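Local coordinates for protein aspartokinase (Synechocystis, PDB 3L76) that probably catalyses ATP-dependent phosphorylation of the beta-carboxyl group of L-aspartate, a step toward threonine and lysine, and binds both these amino acids in pockets within its ACT-domain region, at residues 64-67 with 68-71; 214-217 with 218-222; 332-335 with 336-340; 119-122 with 123-126. All coordinates share one frame; numbering follows the deposited sequence.

Interaction 1: residues 64-67 with 68-71; sequences REMD and MLLS
Glu65 and Met68 run side by side and point the same way, so that Glu65 OE1 ends 3.1 Å from the terminal methyl Met68 CE. The hydrogen-bond partners of this carboxylate lie in the second subunit: OE1 is bonded to Ser94 OG of that subunit, and OE2 is weakly bonded to its Gln86 NE2. Within the chain Arg64 adds a long salt bridge, with Arg64 NE 3.9 Å from Glu65 OE2, while its NH2 is bonded to Ser94 O of the second subunit. This is the start of helix 63-87 in the amino acid kinase domain, one side of which faces the partner chain. Its i to i+4 backbone bonds satisfy four successive carbonyls. Leu69 N bonds to Glu65 O and Leu70 N to Met66 O, while Met68 N makes a longer bond to Arg64 O, at 3.3 Å. Ser71 N reaches Asp67 O at 2.8 Å, but its N-H is bent to 137°, whereas the other three are close to straight. Ser71 OG is bonded to Gln75 NE2 one turn on. The Met66 chain has CG beside the backbone N (chi1 -68°) and bends twice more, a course that carries Met66 CE to 3.4 Å from Leu70 CD1. Met66 and Leu69 also meet Ala54 of helix 46-57, whereas Met68 packs on Ser94 of the second subunit.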
loop_
_atom_site.group_PDB
_atom_site.type_symbol
_atom_site.label_atom_id
_atom_site.label_comp_id
_atom_site.label_asym_id
_atom_site.label_seq_id
_atom_site.Cartn_x
_atom_site.Cartn_y
_atom_site.Cartn_z
ATOM N N ARG A 64 10.940 -3.311 -8.488
ATOM C CA ARG A 64 10.019 -4.209 -7.796
ATOM C C ARG A 64 9.381 -3.460 -6.632
ATOM O O ARG A 64 8.154 -3.364 -6.523
ATOM C CB ARG A 64 10.743 -5.455 -7.282
ATOM C CG ARG A 64 9.806 -6.606 -6.935
ATOM C CD ARG A 64 10.539 -7.809 -6.343
ATOM N NE ARG A 64 10.562 -7.777 -4.883
ATOM C CZ ARG A 64 9.609 -8.281 -4.098
ATOM N NH1 ARG A 64 8.539 -8.868 -4.623
ATOM N NH2 ARG A 64 9.726 -8.191 -2.783
ATOM N N GLU A 65 10.233 -2.920 -5.768
ATOM C CA GLU A 65 9.772 -2.098 -4.660
ATOM C C GLU A 65 8.919 -0.922 -5.166
ATOM O O GLU A 65 7.909 -0.565 -4.546
ATOM C CB GLU A 65 10.962 -1.610 -3.818
ATOM C CG GLU A 65 12.001 -2.697 -3.509
ATOM C CD GLU A 65 11.426 -3.886 -2.743
ATOM O OE1 GLU A 65 10.304 -3.763 -2.204
ATOM O OE2 GLU A 65 12.099 -4.941 -2.675
ATOM N N MET A 66 9.309 -0.336 -6.300
ATOM C CA MET A 66 8.579 0.812 -6.839
ATOM C C MET A 66 7.147 0.455 -7.230
ATOM O O MET A 66 6.218 1.208 -6.943
ATOM C CB MET A 66 9.314 1.423 -8.038
ATOM C CG MET A 66 10.641 2.094 -7.700
ATOM S SD MET A 66 10.543 3.417 -6.465
ATOM C CE MET A 66 9.218 4.457 -7.083
ATOM N N ASP A 67 6.975 -0.687 -7.894
ATOM C CA ASP A 67 5.646 -1.134 -8.312
ATOM C C ASP A 67 4.704 -1.320 -7.120
ATOM O O ASP A 67 3.580 -0.809 -7.128
ATOM C CB ASP A 67 5.736 -2.425 -9.129
ATOM C CG ASP A 67 6.128 -2.178 -10.576
ATOM O OD1 ASP A 67 5.513 -1.296 -11.216
ATOM O OD2 ASP A 67 7.042 -2.876 -11.072
ATOM N N MET A 68 5.167 -2.056 -6.107
ATOM C CA MET A 68 4.429 -2.196 -4.856
ATOM C C MET A 68 4.061 -0.820 -4.308
ATOM O O MET A 68 2.883 -0.511 -4.097
ATOM C CB MET A 68 5.255 -2.962 -3.810
ATOM C CG MET A 68 4.625 -2.971 -2.401
ATOM S SD MET A 68 5.568 -3.883 -1.147
ATOM C CE MET A 68 7.243 -3.439 -1.626
ATOM N N LEU A 69 5.081 0.004 -4.086
ATOM C CA LEU A 69 4.879 1.345 -3.561
ATOM C C LEU A 69 3.779 2.081 -4.323
ATOM O O LEU A 69 2.798 2.551 -3.740
ATOM C CB LEU A 69 6.186 2.126 -3.636
ATOM C CG LEU A 69 6.317 3.350 -2.739
ATOM C CD1 LEU A 69 7.675 3.967 -2.958
ATOM C CD2 LEU A 69 5.227 4.353 -3.041
ATOM N N LEU A 70 3.947 2.164 -5.635
ATOM C CA LEU A 70 3.021 2.906 -6.488
ATOM C C LEU A 70 1.633 2.263 -6.510
ATOM O O LEU A 70 0.625 2.936 -6.730
ATOM C CB LEU A 70 3.600 3.060 -7.909
ATOM C CG LEU A 70 4.551 4.248 -8.138
ATOM C CD1 LEU A 70 5.901 4.097 -7.421
ATOM C CD2 LEU A 70 4.766 4.483 -9.632
ATOM N N SER A 71 1.591 0.959 -6.269
ATOM C CA SER A 71 0.330 0.226 -6.203
ATOM C C SER A 71 -0.566 0.655 -5.045
ATOM O O SER A 71 -1.782 0.474 -5.109
ATOM C CB SER A 71 0.592 -1.276 -6.091
ATOM O OG SER A 71 -0.445 -1.904 -5.362
#

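Interaction 2: residues 214-217 with 218-222; sequences HPRA and VEIAR
Arg216 sets CG opposite its own backbone N (chi1 176°), and Ile220 swings CG1 to the side of its N (chi1 -75°); together these torsions put Arg216 CG 4.1 Å from Ile220 CD1, where the two side chains cross at a slant. Val218 takes the less common setting with CG1 between the backbone N and the carbonyl carbon (chi1 40°), and this branch lies 3.5 Å from Pro215 CA. The residues form the first turns of helix 215-224, with His214 at the N-cap position and Pro215 opening the helix. Backbone bonds of 2.9 to 3.0 Å hold the turns, Glu219 N to Pro215 O, Ile220 N to Arg216 O and Ala221 N to Ala217 O, whereas Val218 N to His214 O is weak. Ala217 and Ile220 pack on helix 154-166, and Val218 on helix 199-204. Arg216 NH1 and Glu219 OE2 are 5.8 Å apart, too far for a salt bridge. Glu219 OE1 is instead hydrogen-bonded to Ala363 N; the contact thus rests on main-chain bonds and apolar stems, while the glutamate's polar end bonds across to the ACT-domain region, consistent with a link between the two parts.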
loop_
_atom_site.group_PDB
_atom_site.type_symbol
_atom_site.label_atom_id
_atom_site.label_comp_id
_atom_site.label_asym_id
_atom_site.label_seq_id
_atom_site.Cartn_x
_atom_site.Cartn_y
_atom_site.Cartn_z
ATOM N N HIS A 214 -2.785 7.098 -23.043
ATOM C CA HIS A 214 -1.555 6.418 -23.373
ATOM C C HIS A 214 -1.661 5.631 -24.680
ATOM O O HIS A 214 -2.533 4.779 -24.859
ATOM C CB HIS A 214 -1.089 5.552 -22.193
ATOM C CG HIS A 214 -0.510 6.347 -21.061
ATOM N ND1 HIS A 214 -1.282 6.864 -20.040
ATOM C CD2 HIS A 214 0.761 6.737 -20.803
ATOM C CE1 HIS A 214 -0.509 7.528 -19.198
ATOM N NE2 HIS A 214 0.734 7.464 -19.636
ATOM N N PRO A 215 -0.770 5.961 -25.631
ATOM C CA PRO A 215 -0.759 5.324 -26.954
ATOM C C PRO A 215 -0.890 3.798 -26.922
ATOM O O PRO A 215 -1.606 3.247 -27.769
ATOM C CB PRO A 215 0.599 5.756 -27.534
ATOM C CG PRO A 215 0.796 7.107 -26.956
ATOM C CD PRO A 215 0.230 7.044 -25.547
ATOM N N ARG A 216 -0.230 3.132 -25.972
ATOM C CA ARG A 216 -0.261 1.670 -25.888
ATOM C C ARG A 216 -1.687 1.154 -25.739
ATOM O O ARG A 216 -2.031 0.081 -26.236
ATOM C CB ARG A 216 0.619 1.155 -24.743
ATOM C CG ARG A 216 0.559 -0.363 -24.520
ATOM C CD ARG A 216 1.924 -1.009 -24.691
ATOM N NE ARG A 216 2.993 -0.065 -24.371
ATOM C CZ ARG A 216 4.281 -0.261 -24.642
ATOM N NH1 ARG A 216 4.685 -1.380 -25.232
ATOM N NH2 ARG A 216 5.173 0.665 -24.316
ATOM N N ALA A 217 -2.516 1.939 -25.060
ATOM C CA ALA A 217 -3.894 1.557 -24.801
ATOM C C ALA A 217 -4.803 1.734 -26.027
ATOM O O ALA A 217 -5.667 0.888 -26.321
ATOM C CB ALA A 217 -4.430 2.335 -23.608
ATOM N N VAL A 218 -4.622 2.835 -26.745
ATOM C CA VAL A 218 -5.382 3.015 -27.973
ATOM C C VAL A 218 -5.010 1.931 -28.992
ATOM O O VAL A 218 -5.864 1.474 -29.746
ATOM C CB VAL A 218 -5.269 4.455 -28.544
ATOM C CG1 VAL A 218 -3.876 4.965 -28.405
ATOM C CG2 VAL A 218 -5.700 4.488 -29.994
ATOM N N GLU A 219 -3.751 1.494 -28.966
ATOM C CA GLU A 219 -3.282 0.429 -29.840
ATOM C C GLU A 219 -3.841 -0.944 -29.453
ATOM O O GLU A 219 -4.090 -1.795 -30.312
ATOM C CB GLU A 219 -1.755 0.403 -29.878
ATOM C CG GLU A 219 -1.142 -0.796 -30.612
ATOM C CD GLU A 219 0.366 -0.673 -30.700
ATOM O OE1 GLU A 219 0.864 -0.005 -31.645
ATOM O OE2 GLU A 219 1.049 -1.215 -29.805
ATOM N N ILE A 220 -4.033 -1.172 -28.160
ATOM C CA ILE A 220 -4.654 -2.419 -27.717
ATOM C C ILE A 220 -6.113 -2.410 -28.148
ATOM O O ILE A 220 -6.590 -3.388 -28.708
ATOM C CB ILE A 220 -4.501 -2.639 -26.209
ATOM C CG1 ILE A 220 -3.066 -3.062 -25.894
ATOM C CG2 ILE A 220 -5.447 -3.726 -25.724
ATOM C CD1 ILE A 220 -2.694 -2.824 -24.453
ATOM N N ALA A 221 -6.793 -1.284 -27.938
ATOM C CA ALA A 221 -8.180 -1.125 -28.370
ATOM C C ALA A 221 -8.349 -1.390 -29.866
ATOM O O ALA A 221 -9.249 -2.135 -30.272
ATOM C CB ALA A 221 -8.718 0.250 -28.012
ATOM N N ARG A 222 -7.490 -0.792 -30.687
ATOM C CA ARG A 222 -7.569 -1.032 -32.121
ATOM C C ARG A 222 -7.456 -2.522 -32.408
ATOM O O ARG A 222 -8.218 -3.066 -33.209
ATOM C CB ARG A 222 -6.470 -0.293 -32.904
ATOM C CG ARG A 222 -6.569 -0.491 -34.433
ATOM C CD ARG A 222 -5.258 -0.185 -35.178
ATOM N NE ARG A 222 -4.212 -1.147 -34.857
ATOM C CZ ARG A 222 -2.925 -0.838 -34.730
ATOM N NH1 ARG A 222 -2.524 0.418 -34.884
ATOM N NH2 ARG A 222 -2.039 -1.776 -34.427
#

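Interaction 3: residues 332-335 with 336-340; sequences AIAP and ALRSY
Arg338 lies back alongside Pro335, the two side chains pointing the same way, in the turns that lead from helix 323-333 toward strand 348-361 of an ACT domain. Three i to i+3 backbone bonds shape the chain here, joining Ala336 N to Ile333 O, Leu337 N to Ala334 O and Arg338 N to Pro335 O. Arg338 N, 3.1 Å from Pro335 O, sits above that carbonyl's plane. From this backbone the arginine can be traced outward. Arg338 CB is 3.4 Å from Pro335 O. With CG beside the backbone N (chi1 -52°), the chain turns back over the preceding residues, and Arg338 CG comes 3.6 Å from Ala334 O. The chain is then extended to NE, and Arg338 CD passes 4.0 Å from Pro335 CA. At the head, Arg338 CZ stands 3.9 Å from Pro335 CA, so one guanidinium face lies over the Ala334-Pro335 main chain. Its N-H groups are used beyond the turn: NE binds Glu346 O, NH1 binds Pro341 O, and NH2 binds Ala347 O. A leucine in place of Arg338 would probably leave these three carbonyl oxygens without their donors and uncover the main chain at Pro335. Leu337 packs meanwhile on Leu275 and Val278 of strand 271-279. Arg338 NH1 meets the proline ring at Pro335 CG, 3.5 Å away, and Arg338 NH2 stops 4.0 Å from Ala334 CB.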
loop_
_atom_site.group_PDB
_atom_site.type_symbol
_atom_site.label_atom_id
_atom_site.label_comp_id
_atom_site.label_asym_id
_atom_site.label_seq_id
_atom_site.Cartn_x
_atom_site.Cartn_y
_atom_site.Cartn_z
ATOM N N ALA A 332 8.035 17.136 -66.745
ATOM C CA ALA A 332 7.485 18.314 -67.406
ATOM C C ALA A 332 7.442 19.557 -66.509
ATOM O O ALA A 332 7.592 20.680 -66.979
ATOM C CB ALA A 332 6.109 18.004 -67.974
ATOM N N ILE A 333 7.228 19.354 -65.218
ATOM C CA ILE A 333 7.277 20.454 -64.263
ATOM C C ILE A 333 8.714 20.949 -64.065
ATOM O O ILE A 333 8.962 22.149 -63.940
ATOM C CB ILE A 333 6.749 20.025 -62.894
ATOM C CG1 ILE A 333 5.433 19.260 -63.043
ATOM C CG2 ILE A 333 6.586 21.234 -61.994
ATOM C CD1 ILE A 333 5.014 18.554 -61.780
ATOM N N ALA A 334 9.653 20.009 -64.042
ATOM C CA ALA A 334 11.050 20.299 -63.724
ATOM C C ALA A 334 11.648 21.566 -64.366
ATOM O O ALA A 334 12.192 22.412 -63.661
ATOM C CB ALA A 334 11.943 19.069 -64.009
ATOM N N PRO A 335 11.579 21.689 -65.702
ATOM C CA PRO A 335 12.190 22.868 -66.336
ATOM C C PRO A 335 11.725 24.193 -65.724
ATOM O O PRO A 335 12.499 25.145 -65.651
ATOM C CB PRO A 335 11.743 22.753 -67.796
ATOM C CG PRO A 335 11.555 21.291 -67.999
ATOM C CD PRO A 335 11.003 20.766 -66.696
ATOM N N ALA A 336 10.486 24.239 -65.259
ATOM C CA ALA A 336 9.957 25.434 -64.608
ATOM C C ALA A 336 10.635 25.760 -63.276
ATOM O O ALA A 336 10.443 26.847 -62.742
ATOM C CB ALA A 336 8.448 25.311 -64.410
ATOM N N LEU A 337 11.410 24.824 -62.730
ATOM C CA LEU A 337 12.128 25.070 -61.475
ATOM C C LEU A 337 13.578 25.511 -61.710
ATOM O O LEU A 337 14.358 25.616 -60.768
ATOM C CB LEU A 337 12.114 23.820 -60.591
ATOM C CG LEU A 337 11.005 23.482 -59.583
ATOM C CD1 LEU A 337 9.748 24.305 -59.756
ATOM C CD2 LEU A 337 10.688 21.988 -59.617
ATOM N N ARG A 338 13.934 25.768 -62.966
ATOM C CA ARG A 338 15.327 26.068 -63.324
ATOM C C ARG A 338 15.634 27.554 -63.587
ATOM O O ARG A 338 14.744 28.390 -63.650
ATOM C CB ARG A 338 15.760 25.231 -64.541
ATOM C CG ARG A 338 15.501 23.741 -64.393
ATOM C CD ARG A 338 16.123 22.968 -65.540
ATOM N NE ARG A 338 15.959 21.523 -65.390
ATOM C CZ ARG A 338 15.462 20.710 -66.323
ATOM N NH1 ARG A 338 15.051 21.174 -67.503
ATOM N NH2 ARG A 338 15.372 19.415 -66.073
ATOM N N SER A 339 16.918 27.861 -63.723
ATOM C CA SER A 339 17.368 29.158 -64.208
ATOM C C SER A 339 16.663 29.464 -65.517
ATOM O O SER A 339 15.778 30.299 -65.561
ATOM C CB SER A 339 18.875 29.132 -64.459
ATOM O OG SER A 339 19.560 28.752 -63.291
ATOM N N TYR A 340 17.098 28.808 -66.590
ATOM C CA TYR A 340 16.332 28.768 -67.834
ATOM C C TYR A 340 15.883 27.329 -68.041
ATOM O O TYR A 340 16.554 26.407 -67.578
ATOM C CB TYR A 340 17.128 29.317 -69.045
ATOM C CG TYR A 340 18.568 28.838 -69.214
ATOM C CD1 TYR A 340 18.946 28.086 -70.334
ATOM C CD2 TYR A 340 19.558 29.180 -68.294
ATOM C CE1 TYR A 340 20.267 27.656 -70.519
ATOM C CE2 TYR A 340 20.889 28.760 -68.465
ATOM C CZ TYR A 340 21.238 28.001 -69.576
ATOM O OH TYR A 340 22.557 27.605 -69.743
#

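Interaction 4: residues 119-122 with 123-126; sequences DRLE and HHLR
Leu125 closes over the carbonyl of Leu121: Leu125 N donates to Leu121 O at 3.2 Å with a nearly straight N-H (167°), and Leu125 CG lies 3.4 Å from the same Leu121 O. One residue on, Arg126 brings CD to 3.6 Å from Glu122 O, and this carbonyl sits at the edge of the guanidinium, near its plane. Glu122 itself is buried; its CG stands between the backbone N and the carbonyl carbon (chi1 67°), a torsion that turns the side chain inward, where it meets Leu95, Val131 and Leu162. Its carboxylate does not reach the arginine, for Glu122 OE1 and Arg126 NE are 7.0 Å apart. Leu125, Glu122 and Arg126 thus make the close-packed side of the contact, set against strands 92-96 and 130-138.

The other side is looser and nearer to solvent. Arg120 and His123 cross at about a right angle; Arg120 CB touches the imidazole edge in its plane, 3.3 Å from His123 ND1, while the guanidinium leads away. Leu121 and His124 run side by side, with Leu121 CD2 3.8 Å from His124 ND1. Arg120, His123 and His124 are exposed and make few contacts here, and Leu121 is partly exposed. The helix is short and weakly bonded.

Helix 121-125 follows strand 115-118 and lies against the kinase-domain sheet: Leu125 packs on Ile93 and Leu95 of strand 92-96, Arg126 on Val131 of strand 130-138, and His123 on Leu166 of helix 154-166.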
loop_
_atom_site.group_PDB
_atom_site.type_symbol
_atom_site.label_atom_id
_atom_site.label_comp_id
_atom_site.label_asym_id
_atom_site.label_seq_id
_atom_site.Cartn_x
_atom_site.Cartn_y
_atom_site.Cartn_z
ATOM N N ASP A 119 -8.721 -12.519 -15.478
ATOM C CA ASP A 119 -9.521 -13.706 -15.192
ATOM C C ASP A 119 -11.034 -13.447 -15.266
ATOM O O ASP A 119 -11.574 -13.084 -16.316
ATOM C CB ASP A 119 -9.163 -14.257 -13.811
ATOM C CG ASP A 119 -7.751 -14.812 -13.745
ATOM O OD1 ASP A 119 -6.961 -14.565 -14.677
ATOM O OD2 ASP A 119 -7.434 -15.501 -12.751
ATOM N N ARG A 120 -11.716 -13.636 -14.133
ATOM C CA ARG A 120 -13.179 -13.504 -14.045
ATOM C C ARG A 120 -13.794 -13.982 -12.700
ATOM O O ARG A 120 -14.782 -14.734 -12.661
ATOM C CB ARG A 120 -13.844 -14.250 -15.195
ATOM C CG ARG A 120 -13.966 -15.767 -14.973
ATOM C CD ARG A 120 -12.621 -16.489 -14.887
ATOM N NE ARG A 120 -11.892 -16.211 -13.655
ATOM C CZ ARG A 120 -12.174 -16.749 -12.469
ATOM N NH1 ARG A 120 -13.186 -17.599 -12.343
ATOM N NH2 ARG A 120 -11.443 -16.432 -11.404
ATOM N N LEU A 121 -13.216 -13.557 -11.584
ATOM C CA LEU A 121 -13.933 -13.701 -10.328
ATOM C C LEU A 121 -14.879 -12.520 -10.280
ATOM O O LEU A 121 -15.729 -12.434 -9.403
ATOM C CB LEU A 121 -12.998 -13.670 -9.118
ATOM C CG LEU A 121 -13.238 -14.586 -7.893
ATOM C CD1 LEU A 121 -12.777 -13.993 -6.551
ATOM C CD2 LEU A 121 -14.600 -15.307 -7.771
ATOM N N GLU A 122 -14.724 -11.603 -11.231
ATOM C CA GLU A 122 -15.629 -10.466 -11.329
ATOM C C GLU A 122 -16.723 -10.698 -12.353
ATOM O O GLU A 122 -17.736 -10.004 -12.340
ATOM C CB GLU A 122 -14.885 -9.189 -11.667
ATOM C CG GLU A 122 -14.298 -9.184 -13.038
ATOM C CD GLU A 122 -12.812 -9.118 -12.979
ATOM O OE1 GLU A 122 -12.251 -8.151 -13.523
ATOM O OE2 GLU A 122 -12.214 -10.022 -12.360
ATOM N N HIS A 123 -16.516 -11.650 -13.254
ATOM C CA HIS A 123 -17.632 -12.158 -14.035
ATOM C C HIS A 123 -18.681 -12.646 -13.024
ATOM O O HIS A 123 -19.881 -12.439 -13.198
ATOM C CB HIS A 123 -17.186 -13.299 -14.952
ATOM C CG HIS A 123 -17.220 -12.959 -16.409
ATOM N ND1 HIS A 123 -16.100 -13.008 -17.211
ATOM C CD2 HIS A 123 -18.240 -12.571 -17.212
ATOM C CE1 HIS A 123 -16.428 -12.663 -18.444
ATOM N NE2 HIS A 123 -17.719 -12.391 -18.471
ATOM N N HIS A 124 -18.213 -13.279 -11.951
ATOM C CA HIS A 124 -19.082 -13.693 -10.851
ATOM C C HIS A 124 -19.688 -12.517 -10.071
ATOM O O HIS A 124 -20.910 -12.371 -9.995
ATOM C CB HIS A 124 -18.327 -14.625 -9.900
ATOM C CG HIS A 124 -18.975 -14.772 -8.560
ATOM N ND1 HIS A 124 -18.316 -14.498 -7.380
ATOM C CD2 HIS A 124 -20.230 -15.148 -8.212
ATOM C CE1 HIS A 124 -19.134 -14.705 -6.362
ATOM N NE2 HIS A 124 -20.302 -15.097 -6.840
ATOM N N LEU A 125 -18.836 -11.678 -9.492
ATOM C CA LEU A 125 -19.316 -10.539 -8.701
ATOM C C LEU A 125 -20.126 -9.572 -9.568
ATOM O O LEU A 125 -20.734 -8.624 -9.070
ATOM C CB LEU A 125 -18.153 -9.842 -7.959
ATOM C CG LEU A 125 -17.485 -10.811 -6.956
ATOM C CD1 LEU A 125 -16.029 -10.520 -6.691
ATOM C CD2 LEU A 125 -18.246 -10.881 -5.649
ATOM N N ARG A 126 -20.156 -9.856 -10.867
ATOM C CA ARG A 126 -20.877 -9.050 -11.840
ATOM C C ARG A 126 -22.368 -9.033 -11.528
ATOM O O ARG A 126 -23.103 -8.176 -12.016
ATOM C CB ARG A 126 -20.659 -9.619 -13.245
ATOM C CG ARG A 126 -20.770 -8.614 -14.375
ATOM C CD ARG A 126 -19.467 -7.846 -14.569
ATOM N NE ARG A 126 -19.149 -7.033 -13.404
ATOM C CZ ARG A 126 -19.716 -5.864 -13.142
ATOM N NH1 ARG A 126 -20.632 -5.372 -13.963
ATOM N NH2 ARG A 126 -19.372 -5.185 -12.061
#

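In the fold
From the N terminus the order is interaction 1 (64-71), interaction 4 (119-126), interaction 2 (214-222) and interaction 3 (332-340). Each joins adjoining residues, so none closes a long loop, and the four follow in series without nesting or crossing. Interactions 1, 4 and 2 lie within the amino acid kinase range. Interaction 1 faces the second subunit, interaction 4 is a surface contact that packs on strands 92-96 and 130-138, and interaction 2 borders the ACT region; their centres are about 24 to 26 Å apart. Interaction 3 belongs to an ACT domain, its centre about 64 Å from that of interaction 1 and 70 Å from that of interaction 4. Helix 154-166 is shared packing ground for interactions 2 and 4.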